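Side-chain contacts in viral structural protein 4 (Bombyx mori cytoplasmic polyhedrosis virus, PDB 6TZ0), which binds GTP and, as the partner of the viral RNA-dependent RNA polymerase, probably assists transcription of the double-stranded RNA genome: residues Y13-L18 with P318-N323; I43-Y48 with R199-R204; Q180-P185 with D195-S200. One frame throughout, in Å; residues are numbered along the deposited sequence.

Interaction 1 (Y13-L18 with P318-N323)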
loop_
_atom_site.group_PDB
_atom_site.type_symbol
_atom_site.label_atom_id
_atom_site.label_comp_id
_atom_site.label_asym_id
_atom_site.label_seq_id
_atom_site.Cartn_x
_atom_site.Cartn_y
_atom_site.Cartn_z
ATOM N N TYR B 13 35.397 29.763 5.600
ATOM C CA TYR B 13 35.039 31.155 5.378
ATOM C C TYR B 13 36.057 31.861 4.497
ATOM O O TYR B 13 35.696 32.797 3.779
ATOM C CB TYR B 13 34.878 31.875 6.710
ATOM C CG TYR B 13 33.610 31.510 7.438
ATOM C CD1 TYR B 13 32.417 32.153 7.155
ATOM C CD2 TYR B 13 33.601 30.506 8.391
ATOM C CE1 TYR B 13 31.259 31.818 7.812
ATOM C CE2 TYR B 13 32.443 30.164 9.052
ATOM C CZ TYR B 13 31.279 30.828 8.759
ATOM O OH TYR B 13 30.124 30.491 9.410
ATOM N N GLU B 14 37.321 31.428 4.527
ATOM C CA GLU B 14 38.315 31.990 3.615
ATOM C C GLU B 14 38.006 31.625 2.174
ATOM O O GLU B 14 38.365 32.362 1.250
ATOM C CB GLU B 14 39.718 31.509 3.978
ATOM C CG GLU B 14 40.249 32.017 5.295
ATOM C CD GLU B 14 41.686 31.631 5.520
ATOM O OE1 GLU B 14 42.224 30.846 4.714
ATOM O OE2 GLU B 14 42.287 32.122 6.497
ATOM N N GLU B 15 37.367 30.473 1.968
ATOM C CA GLU B 15 36.924 30.071 0.636
ATOM C C GLU B 15 35.906 31.047 0.055
ATOM O O GLU B 15 35.937 31.351 -1.142
ATOM C CB GLU B 15 36.338 28.666 0.719
ATOM C CG GLU B 15 35.802 28.105 -0.563
ATOM C CD GLU B 15 35.207 26.731 -0.365
ATOM O OE1 GLU B 15 35.244 26.234 0.781
ATOM O OE2 GLU B 15 34.690 26.151 -1.343
ATOM N N TYR B 16 35.010 31.566 0.893
ATOM C CA TYR B 16 33.979 32.505 0.463
ATOM C C TYR B 16 34.499 33.919 0.244
ATOM O O TYR B 16 33.713 34.791 -0.137
ATOM C CB TYR B 16 32.855 32.523 1.495
ATOM C CG TYR B 16 31.963 31.314 1.441
ATOM C CD1 TYR B 16 31.725 30.666 0.250
ATOM C CD2 TYR B 16 31.422 30.776 2.596
ATOM C CE1 TYR B 16 30.923 29.548 0.190
ATOM C CE2 TYR B 16 30.621 29.647 2.551
ATOM C CZ TYR B 16 30.379 29.039 1.340
ATOM O OH TYR B 16 29.588 27.920 1.266
ATOM N N GLY B 17 35.786 34.166 0.458
ATOM C CA GLY B 17 36.328 35.501 0.373
ATOM C C GLY B 17 36.235 36.292 1.653
ATOM O O GLY B 17 36.222 37.525 1.603
ATOM N N LEU B 18 36.180 35.622 2.800
ATOM C CA LEU B 18 35.924 36.252 4.087
ATOM C C LEU B 18 37.081 35.943 5.020
ATOM O O LEU B 18 37.391 34.774 5.259
ATOM C CB LEU B 18 34.612 35.747 4.689
ATOM C CG LEU B 18 33.240 36.297 4.304
ATOM C CD1 LEU B 18 32.860 35.994 2.892
ATOM C CD2 LEU B 18 32.255 35.625 5.199
ATOM N N PRO B 318 38.550 36.416 -12.170
ATOM C CA PRO B 318 38.566 35.238 -11.297
ATOM C C PRO B 318 37.340 35.201 -10.402
ATOM O O PRO B 318 36.885 36.230 -9.897
ATOM C CB PRO B 318 39.846 35.424 -10.477
ATOM C CG PRO B 318 40.681 36.321 -11.286
ATOM C CD PRO B 318 39.740 37.252 -11.964
ATOM N N HIS B 319 36.799 34.004 -10.215
ATOM C CA HIS B 319 35.561 33.841 -9.473
ATOM C C HIS B 319 35.651 32.530 -8.711
ATOM O O HIS B 319 36.513 31.700 -8.988
ATOM C CB HIS B 319 34.355 33.875 -10.419
ATOM C CG HIS B 319 33.041 34.000 -9.722
ATOM N ND1 HIS B 319 32.585 35.191 -9.204
ATOM C CD2 HIS B 319 32.099 33.077 -9.425
ATOM C CE1 HIS B 319 31.407 34.999 -8.640
ATOM N NE2 HIS B 319 31.095 33.722 -8.751
ATOM N N LYS B 320 34.780 32.362 -7.722
ATOM C CA LYS B 320 34.756 31.140 -6.931
ATOM C C LYS B 320 34.271 29.954 -7.761
ATOM O O LYS B 320 33.387 30.094 -8.608
ATOM C CB LYS B 320 33.854 31.338 -5.718
ATOM C CG LYS B 320 33.843 30.186 -4.769
ATOM C CD LYS B 320 32.953 30.421 -3.599
ATOM C CE LYS B 320 32.971 29.203 -2.724
ATOM N NZ LYS B 320 32.332 28.051 -3.407
ATOM N N MET B 321 34.874 28.788 -7.533
ATOM C CA MET B 321 34.429 27.569 -8.195
ATOM C C MET B 321 33.066 27.112 -7.704
ATOM O O MET B 321 32.743 27.208 -6.520
ATOM C CB MET B 321 35.433 26.439 -7.992
ATOM C CG MET B 321 36.601 26.477 -8.932
ATOM S SD MET B 321 37.588 24.991 -8.770
ATOM C CE MET B 321 38.858 25.301 -9.989
ATOM N N MET B 322 32.277 26.588 -8.634
ATOM C CA MET B 322 30.985 26.001 -8.325
ATOM C C MET B 322 31.147 24.684 -7.580
ATOM O O MET B 322 32.106 23.938 -7.785
ATOM C CB MET B 322 30.205 25.750 -9.610
ATOM C CG MET B 322 29.882 26.998 -10.379
ATOM S SD MET B 322 28.943 26.692 -11.875
ATOM C CE MET B 322 30.235 26.091 -12.946
ATOM N N ASN B 323 30.198 24.401 -6.721
ATOM C CA ASN B 323 30.152 23.121 -6.058
ATOM C C ASN B 323 29.056 22.269 -6.675
ATOM O O ASN B 323 27.987 22.790 -7.003
ATOM C CB ASN B 323 29.887 23.281 -4.560
ATOM C CG ASN B 323 30.939 24.114 -3.875
ATOM O OD1 ASN B 323 30.652 25.191 -3.364
ATOM N ND2 ASN B 323 32.171 23.627 -3.873
#
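Lys-320 leans against Glu-15 and Tyr-16 where helix 10-15 finishes in a Schellman motif and strand 313-319 has just given way to a loop. Gly-17 turns the chain out of the helix with a positive phi of 87°, and two backbone bonds close the motif, Leu-18 N to Tyr-13 O and Gly-17 N to Glu-14 O.

The apolar part of the contact is made by the methylenes of the lysine. Lys-320 CE lies 3.5 Å from Tyr-16 CD1, and Lys-320 CD is 4.0 Å from the same ring atom; the chain passes the ring obliquely. On another side, Lys-320 CE meets Glu-15 CG at 3.7 Å, where the two side chains cross at about a right angle. The lysine leaves its backbone with CG anti to N and stays extended through three torsions. It bends only at the last (chi4 -67°), which swings NZ away from the line of the chain.

The polar part is looser. Lys-320 NZ and Glu-15 OE2 form a long salt bridge of 3.7 Å, and NZ also gives a weak hydrogen bond of 3.3 Å to Met-321 O in its own loop. Of these two acceptors only the carboxylate could offset the lysine charge, probably weakly at this distance. The tyrosine hydroxyl plays no part across the contact: Tyr-16 OH bonds to Asp-161, while its ring meets Phe-159 and touches helix 162-166. That same helix is reached by Asn-323 through Lys-163, so both segments border it. The contact thus ties the end of the N-terminal helix to the loop that follows edge strand 313-319. The glutamate carboxylate also comes near a second residue of that loop, without a bond: Glu-15 OE2 is 4.4 Å from Asn-323 ND2.

Interaction 2 (I43-Y48 with R199-R204)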
loop_
_atom_site.group_PDB
_atom_site.type_symbol
_atom_site.label_atom_id
_atom_site.label_comp_id
_atom_site.label_asym_id
_atom_site.label_seq_id
_atom_site.Cartn_x
_atom_site.Cartn_y
_atom_site.Cartn_z
ATOM N N ILE B 43 34.166 41.553 18.827
ATOM C CA ILE B 43 35.228 40.614 19.170
ATOM C C ILE B 43 34.820 39.754 20.359
ATOM O O ILE B 43 35.116 38.554 20.409
ATOM C CB ILE B 43 36.531 41.394 19.431
ATOM C CG1 ILE B 43 36.945 42.150 18.171
ATOM C CG2 ILE B 43 37.651 40.495 19.897
ATOM C CD1 ILE B 43 37.177 41.256 16.980
ATOM N N ARG B 44 34.100 40.338 21.316
ATOM C CA ARG B 44 33.591 39.542 22.424
ATOM C C ARG B 44 32.436 38.653 21.987
ATOM O O ARG B 44 32.303 37.520 22.471
ATOM C CB ARG B 44 33.176 40.462 23.570
ATOM C CG ARG B 44 34.359 41.136 24.236
ATOM C CD ARG B 44 33.959 41.955 25.445
ATOM N NE ARG B 44 33.270 43.188 25.082
ATOM C CZ ARG B 44 31.999 43.438 25.364
ATOM N NH1 ARG B 44 31.278 42.536 26.011
ATOM N NH2 ARG B 44 31.451 44.585 24.998
ATOM N N SER B 45 31.631 39.131 21.038
ATOM C CA SER B 45 30.453 38.390 20.600
ATOM C C SER B 45 30.827 37.125 19.837
ATOM O O SER B 45 30.147 36.097 19.962
ATOM C CB SER B 45 29.574 39.293 19.741
ATOM O OG SER B 45 28.458 38.582 19.252
ATOM N N ILE B 46 31.907 37.170 19.053
ATOM C CA ILE B 46 32.269 35.972 18.298
ATOM C C ILE B 46 32.844 34.889 19.219
ATOM O O ILE B 46 32.604 33.689 19.007
ATOM C CB ILE B 46 33.208 36.335 17.125
ATOM C CG1 ILE B 46 33.370 35.151 16.177
ATOM C CG2 ILE B 46 34.561 36.835 17.587
ATOM C CD1 ILE B 46 33.985 35.513 14.864
ATOM N N LYS B 47 33.527 35.284 20.299
ATOM C CA LYS B 47 33.997 34.309 21.277
ATOM C C LYS B 47 32.831 33.723 22.058
ATOM O O LYS B 47 32.845 32.535 22.413
ATOM C CB LYS B 47 34.994 34.963 22.225
ATOM C CG LYS B 47 36.248 35.474 21.551
ATOM C CD LYS B 47 37.190 36.105 22.566
ATOM C CE LYS B 47 38.393 36.748 21.894
ATOM N NZ LYS B 47 39.292 35.736 21.276
ATOM N N TYR B 48 31.811 34.546 22.322
ATOM C CA TYR B 48 30.610 34.058 22.991
ATOM C C TYR B 48 29.894 33.019 22.141
ATOM O O TYR B 48 29.443 31.985 22.651
ATOM C CB TYR B 48 29.669 35.221 23.292
ATOM C CG TYR B 48 30.179 36.219 24.305
ATOM C CD1 TYR B 48 31.240 35.916 25.148
ATOM C CD2 TYR B 48 29.598 37.471 24.411
ATOM C CE1 TYR B 48 31.702 36.826 26.065
ATOM C CE2 TYR B 48 30.057 38.391 25.325
ATOM C CZ TYR B 48 31.105 38.060 26.151
ATOM O OH TYR B 48 31.567 38.972 27.065
ATOM N N ARG B 199 30.226 42.750 7.594
ATOM C CA ARG B 199 31.047 43.948 7.710
ATOM C C ARG B 199 31.657 44.057 9.099
ATOM O O ARG B 199 32.799 44.507 9.247
ATOM C CB ARG B 199 30.217 45.195 7.412
ATOM C CG ARG B 199 31.012 46.477 7.298
ATOM C CD ARG B 199 30.086 47.679 7.280
ATOM N NE ARG B 199 29.207 47.703 6.118
ATOM C CZ ARG B 199 29.530 48.263 4.960
ATOM N NH1 ARG B 199 28.670 48.246 3.952
ATOM N NH2 ARG B 199 30.711 48.850 4.816
ATOM N N SER B 200 30.918 43.633 10.124
ATOM C CA SER B 200 31.385 43.791 11.495
ATOM C C SER B 200 32.407 42.735 11.899
ATOM O O SER B 200 33.311 43.034 12.683
ATOM C CB SER B 200 30.198 43.757 12.453
ATOM O OG SER B 200 29.583 42.486 12.438
ATOM N N TYR B 201 32.295 41.514 11.384
ATOM C CA TYR B 201 33.144 40.413 11.822
ATOM C C TYR B 201 34.316 40.137 10.900
ATOM O O TYR B 201 35.344 39.641 11.363
ATOM C CB TYR B 201 32.314 39.136 11.957
ATOM C CG TYR B 201 31.415 39.107 13.163
ATOM C CD1 TYR B 201 31.748 39.783 14.319
ATOM C CD2 TYR B 201 30.197 38.457 13.118
ATOM C CE1 TYR B 201 30.916 39.760 15.416
ATOM C CE2 TYR B 201 29.358 38.437 14.203
ATOM C CZ TYR B 201 29.721 39.092 15.347
ATOM O OH TYR B 201 28.883 39.075 16.436
ATOM N N PHE B 202 34.198 40.442 9.617
ATOM C CA PHE B 202 35.202 40.066 8.639
ATOM C C PHE B 202 35.849 41.299 8.025
ATOM O O PHE B 202 35.372 42.423 8.178
ATOM C CB PHE B 202 34.587 39.184 7.548
ATOM C CG PHE B 202 34.180 37.827 8.031
ATOM C CD1 PHE B 202 35.112 36.815 8.141
ATOM C CD2 PHE B 202 32.869 37.564 8.387
ATOM C CE1 PHE B 202 34.747 35.571 8.585
ATOM C CE2 PHE B 202 32.502 36.315 8.836
ATOM C CZ PHE B 202 33.442 35.321 8.933
ATOM N N LYS B 203 36.957 41.073 7.327
ATOM C CA LYS B 203 37.563 42.130 6.533
ATOM C C LYS B 203 36.716 42.408 5.300
ATOM O O LYS B 203 36.241 41.487 4.635
ATOM C CB LYS B 203 38.971 41.739 6.102
ATOM C CG LYS B 203 39.981 41.646 7.208
ATOM C CD LYS B 203 41.330 41.287 6.636
ATOM C CE LYS B 203 42.429 41.428 7.659
ATOM N NZ LYS B 203 42.302 40.428 8.736
ATOM N N ARG B 204 36.529 43.679 4.994
ATOM C CA ARG B 204 35.759 44.050 3.816
ATOM C C ARG B 204 36.667 44.061 2.590
ATOM O O ARG B 204 37.716 44.704 2.616
ATOM C CB ARG B 204 35.107 45.416 4.004
ATOM C CG ARG B 204 34.276 45.872 2.810
ATOM C CD ARG B 204 33.015 45.031 2.666
ATOM N NE ARG B 204 32.268 45.316 1.441
ATOM C CZ ARG B 204 31.298 46.217 1.337
ATOM N NH1 ARG B 204 30.951 46.938 2.388
ATOM N NH2 ARG B 204 30.673 46.400 0.180
#
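The phenol oxygen of Tyr-201 bonds to the hydroxyl of Ser-45, with Tyr-201 OH 2.9 Å from Ser-45 OG; either residue could give the proton. This is the one hydrogen bond between 43-48 and 199-204, and it joins the side of a long helix to the short helix 196-201. The serine meets the tyrosine at the ring edge, near the ring plane. Ser-45 carries OG anti to its own N (chi1 177°), with the CB methylene also close to the phenol: Ser-45 CB is 3.4 Å from Tyr-201 OH.

The tyrosine does most of the reaching. Its CG stands beside the backbone N and opposite the carbonyl carbon (chi1 -74°), which carries the ring over to helix 41-60 and brings its hydroxyl end to the serine. About 155 Å² is buried in all, roughly half of it on Tyr-201.

A looser apolar contact lies next to the bond. Ile-46, one residue beyond the serine, brings CB to 4.5 Å from Tyr-201 CE1, approaching the ring obliquely. The ring is further bordered from its own segment, where Ser-200 OG lies 3.9 Å above the plane of one face, displaced toward the rim. Polar and apolar contacts therefore meet on a single aromatic side chain, which is buried.

Thr-42, a turn before Ile-46 on helix 41-60, touches both Ser-200 and Tyr-201, extending the join between the helices, while Ser-45 also packs on Leu-154 of a loop. Further on, the chain enters strand 204-208, whose first residue, Arg-204, makes backbone bonds to Thr-225 and Ser-227, the second of them in strand 226-230.

Interaction 3 (Q180-P185 with D195-S200)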
loop_
_atom_site.group_PDB
_atom_site.type_symbol
_atom_site.label_atom_id
_atom_site.label_comp_id
_atom_site.label_asym_id
_atom_site.label_seq_id
_atom_site.Cartn_x
_atom_site.Cartn_y
_atom_site.Cartn_z
ATOM N N GLN B 180 13.730 32.495 13.990
ATOM C CA GLN B 180 13.816 33.213 12.729
ATOM C C GLN B 180 15.284 33.479 12.429
ATOM O O GLN B 180 15.887 34.356 13.058
ATOM C CB GLN B 180 13.050 34.532 12.785
ATOM C CG GLN B 180 11.547 34.407 12.936
ATOM C CD GLN B 180 10.911 33.643 11.800
ATOM O OE1 GLN B 180 10.320 32.585 12.004
ATOM N NE2 GLN B 180 11.065 34.154 10.588
ATOM N N PRO B 181 15.900 32.756 11.501
ATOM C CA PRO B 181 17.322 32.956 11.234
ATOM C C PRO B 181 17.531 34.163 10.336
ATOM O O PRO B 181 16.601 34.695 9.732
ATOM C CB PRO B 181 17.720 31.666 10.520
ATOM C CG PRO B 181 16.507 31.293 9.790
ATOM C CD PRO B 181 15.347 31.697 10.648
ATOM N N HIS B 182 18.781 34.586 10.247
ATOM C CA HIS B 182 19.166 35.685 9.376
ATOM C C HIS B 182 19.871 35.098 8.164
ATOM O O HIS B 182 21.011 34.643 8.262
ATOM C CB HIS B 182 20.063 36.673 10.110
ATOM C CG HIS B 182 20.364 37.903 9.318
ATOM N ND1 HIS B 182 21.429 37.986 8.450
ATOM C CD2 HIS B 182 19.728 39.094 9.250
ATOM C CE1 HIS B 182 21.440 39.178 7.885
ATOM N NE2 HIS B 182 20.420 39.871 8.354
ATOM N N ILE B 183 19.199 35.112 7.024
ATOM C CA ILE B 183 19.670 34.433 5.825
ATOM C C ILE B 183 20.368 35.441 4.927
ATOM O O ILE B 183 19.787 36.470 4.569
ATOM C CB ILE B 183 18.501 33.751 5.100
ATOM C CG1 ILE B 183 17.842 32.754 6.050
ATOM C CG2 ILE B 183 18.986 33.049 3.854
ATOM C CD1 ILE B 183 16.509 32.291 5.606
ATOM N N ILE B 184 21.610 35.151 4.562
ATOM C CA ILE B 184 22.432 36.051 3.762
ATOM C C ILE B 184 22.419 35.550 2.325
ATOM O O ILE B 184 22.830 34.407 2.082
ATOM C CB ILE B 184 23.866 36.125 4.297
ATOM C CG1 ILE B 184 23.869 36.628 5.730
ATOM C CG2 ILE B 184 24.708 37.020 3.430
ATOM C CD1 ILE B 184 25.214 36.584 6.366
ATOM N N PRO B 185 21.978 36.347 1.356
ATOM C CA PRO B 185 21.939 35.875 -0.028
ATOM C C PRO B 185 23.318 35.819 -0.663
ATOM O O PRO B 185 24.239 36.541 -0.283
ATOM C CB PRO B 185 21.059 36.918 -0.724
ATOM C CG PRO B 185 21.240 38.141 0.076
ATOM C CD PRO B 185 21.394 37.691 1.493
ATOM N N ASP B 195 26.526 43.108 4.216
ATOM C CA ASP B 195 25.696 42.769 5.356
ATOM C C ASP B 195 26.329 43.307 6.636
ATOM O O ASP B 195 27.531 43.565 6.698
ATOM C CB ASP B 195 25.512 41.258 5.462
ATOM C CG ASP B 195 24.389 40.875 6.402
ATOM O OD1 ASP B 195 23.654 41.770 6.861
ATOM O OD2 ASP B 195 24.274 39.692 6.738
ATOM N N THR B 196 25.490 43.482 7.660
ATOM C CA THR B 196 25.941 44.022 8.937
ATOM C C THR B 196 26.940 43.094 9.616
ATOM O O THR B 196 27.990 43.540 10.094
ATOM C CB THR B 196 24.736 44.249 9.843
ATOM O OG1 THR B 196 23.795 45.090 9.172
ATOM C CG2 THR B 196 25.152 44.919 11.134
ATOM N N TYR B 197 26.646 41.795 9.638
ATOM C CA TYR B 197 27.508 40.850 10.331
ATOM C C TYR B 197 28.794 40.595 9.563
ATOM O O TYR B 197 29.862 40.456 10.167
ATOM C CB TYR B 197 26.765 39.542 10.555
ATOM C CG TYR B 197 25.537 39.709 11.396
ATOM C CD1 TYR B 197 25.632 39.882 12.765
ATOM C CD2 TYR B 197 24.281 39.674 10.822
ATOM C CE1 TYR B 197 24.505 40.031 13.535
ATOM C CE2 TYR B 197 23.150 39.816 11.582
ATOM C CZ TYR B 197 23.267 39.997 12.936
ATOM O OH TYR B 197 22.134 40.141 13.695
ATOM N N LEU B 198 28.716 40.539 8.236
ATOM C CA LEU B 198 29.912 40.322 7.440
ATOM C C LEU B 198 30.791 41.561 7.371
ATOM O O LEU B 198 31.990 41.436 7.110
ATOM C CB LEU B 198 29.532 39.871 6.031
ATOM C CG LEU B 198 28.713 38.581 5.954
ATOM C CD1 LEU B 198 28.407 38.204 4.516
ATOM C CD2 LEU B 198 29.390 37.445 6.683
ATOM N N ARG B 199 30.226 42.750 7.594
ATOM C CA ARG B 199 31.047 43.948 7.710
ATOM C C ARG B 199 31.657 44.057 9.099
ATOM O O ARG B 199 32.799 44.507 9.247
ATOM C CB ARG B 199 30.217 45.195 7.412
ATOM C CG ARG B 199 31.012 46.477 7.298
ATOM C CD ARG B 199 30.086 47.679 7.280
ATOM N NE ARG B 199 29.207 47.703 6.118
ATOM C CZ ARG B 199 29.530 48.263 4.960
ATOM N NH1 ARG B 199 28.670 48.246 3.952
ATOM N NH2 ARG B 199 30.711 48.850 4.816
ATOM N N SER B 200 30.918 43.633 10.124
ATOM C CA SER B 200 31.385 43.791 11.495
ATOM C C SER B 200 32.407 42.735 11.899
ATOM O O SER B 200 33.311 43.034 12.683
ATOM C CB SER B 200 30.198 43.757 12.453
ATOM O OG SER B 200 29.583 42.486 12.438
#
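His-182 and Tyr-197 form an edge-to-face (T-shaped) pair: the tyrosine turns its edge to the histidine face, with planes at 75° and ring centroids 5.2 Å apart. Tyr-197 CE2 sits over the middle of the imidazole, 4.0 Å from His-182 ND1.

The carboxylate of Asp-195 comes to the same imidazole in another way. The two side chains come from opposite directions, and the carboxylate meets the ring at its edge, nearly coplanar with it, the planes 12° apart. As modelled, the nearest ring atom is a carbon, with Asp-195 OD2 3.1 Å from His-182 CE1, and no hydrogen bond is assigned. A chi1 of -173° puts the imidazole beside the carbonyl carbon, with one face to Tyr-197 and an edge to Asp-195.

Two residues along the strand, Ile-184 passes the carboxylate at a slant, its CG1 and CD1 nearest to Asp-195 OD2, and meets Leu-198 tip to tip, Ile-184 CD1 lying 4.0 Å from Leu-198 CD1. The strand thus sends its alternate residues, His-182 and Ile-184, to the start of helix 196-201.

Strand 182-184 runs parallel to strand 157-159, whose Ile-157 touches both Ile-184 and Tyr-197, while Ile-183 packs on Tyr-583 of the RNA-dependent RNA polymerase chain.

Helix 196-201 is common to interactions 2 and 3, whose centres are about 12 Å apart: Tyr-201 reaches helix 41-60, while Tyr-197 and Leu-198 in the first turn, with Asp-195 just before it, meet strand 182-184. Interaction 1, about 20 Å from interaction 2 and 17 Å from interaction 3 between centres, joins them through Leu-18, whose backbone N closes its Schellman motif. Leu-18 CB packs 3.6 Å from Phe-202 CD1, and Leu-18 CD2 lies 3.7 Å from Leu-198 CD2. Tyr-13 adds a second touch on Phe-202. All three contacts lie on one side of the chain's centre, away from the GTP-binding residues such as Lys-359 and Arg-520.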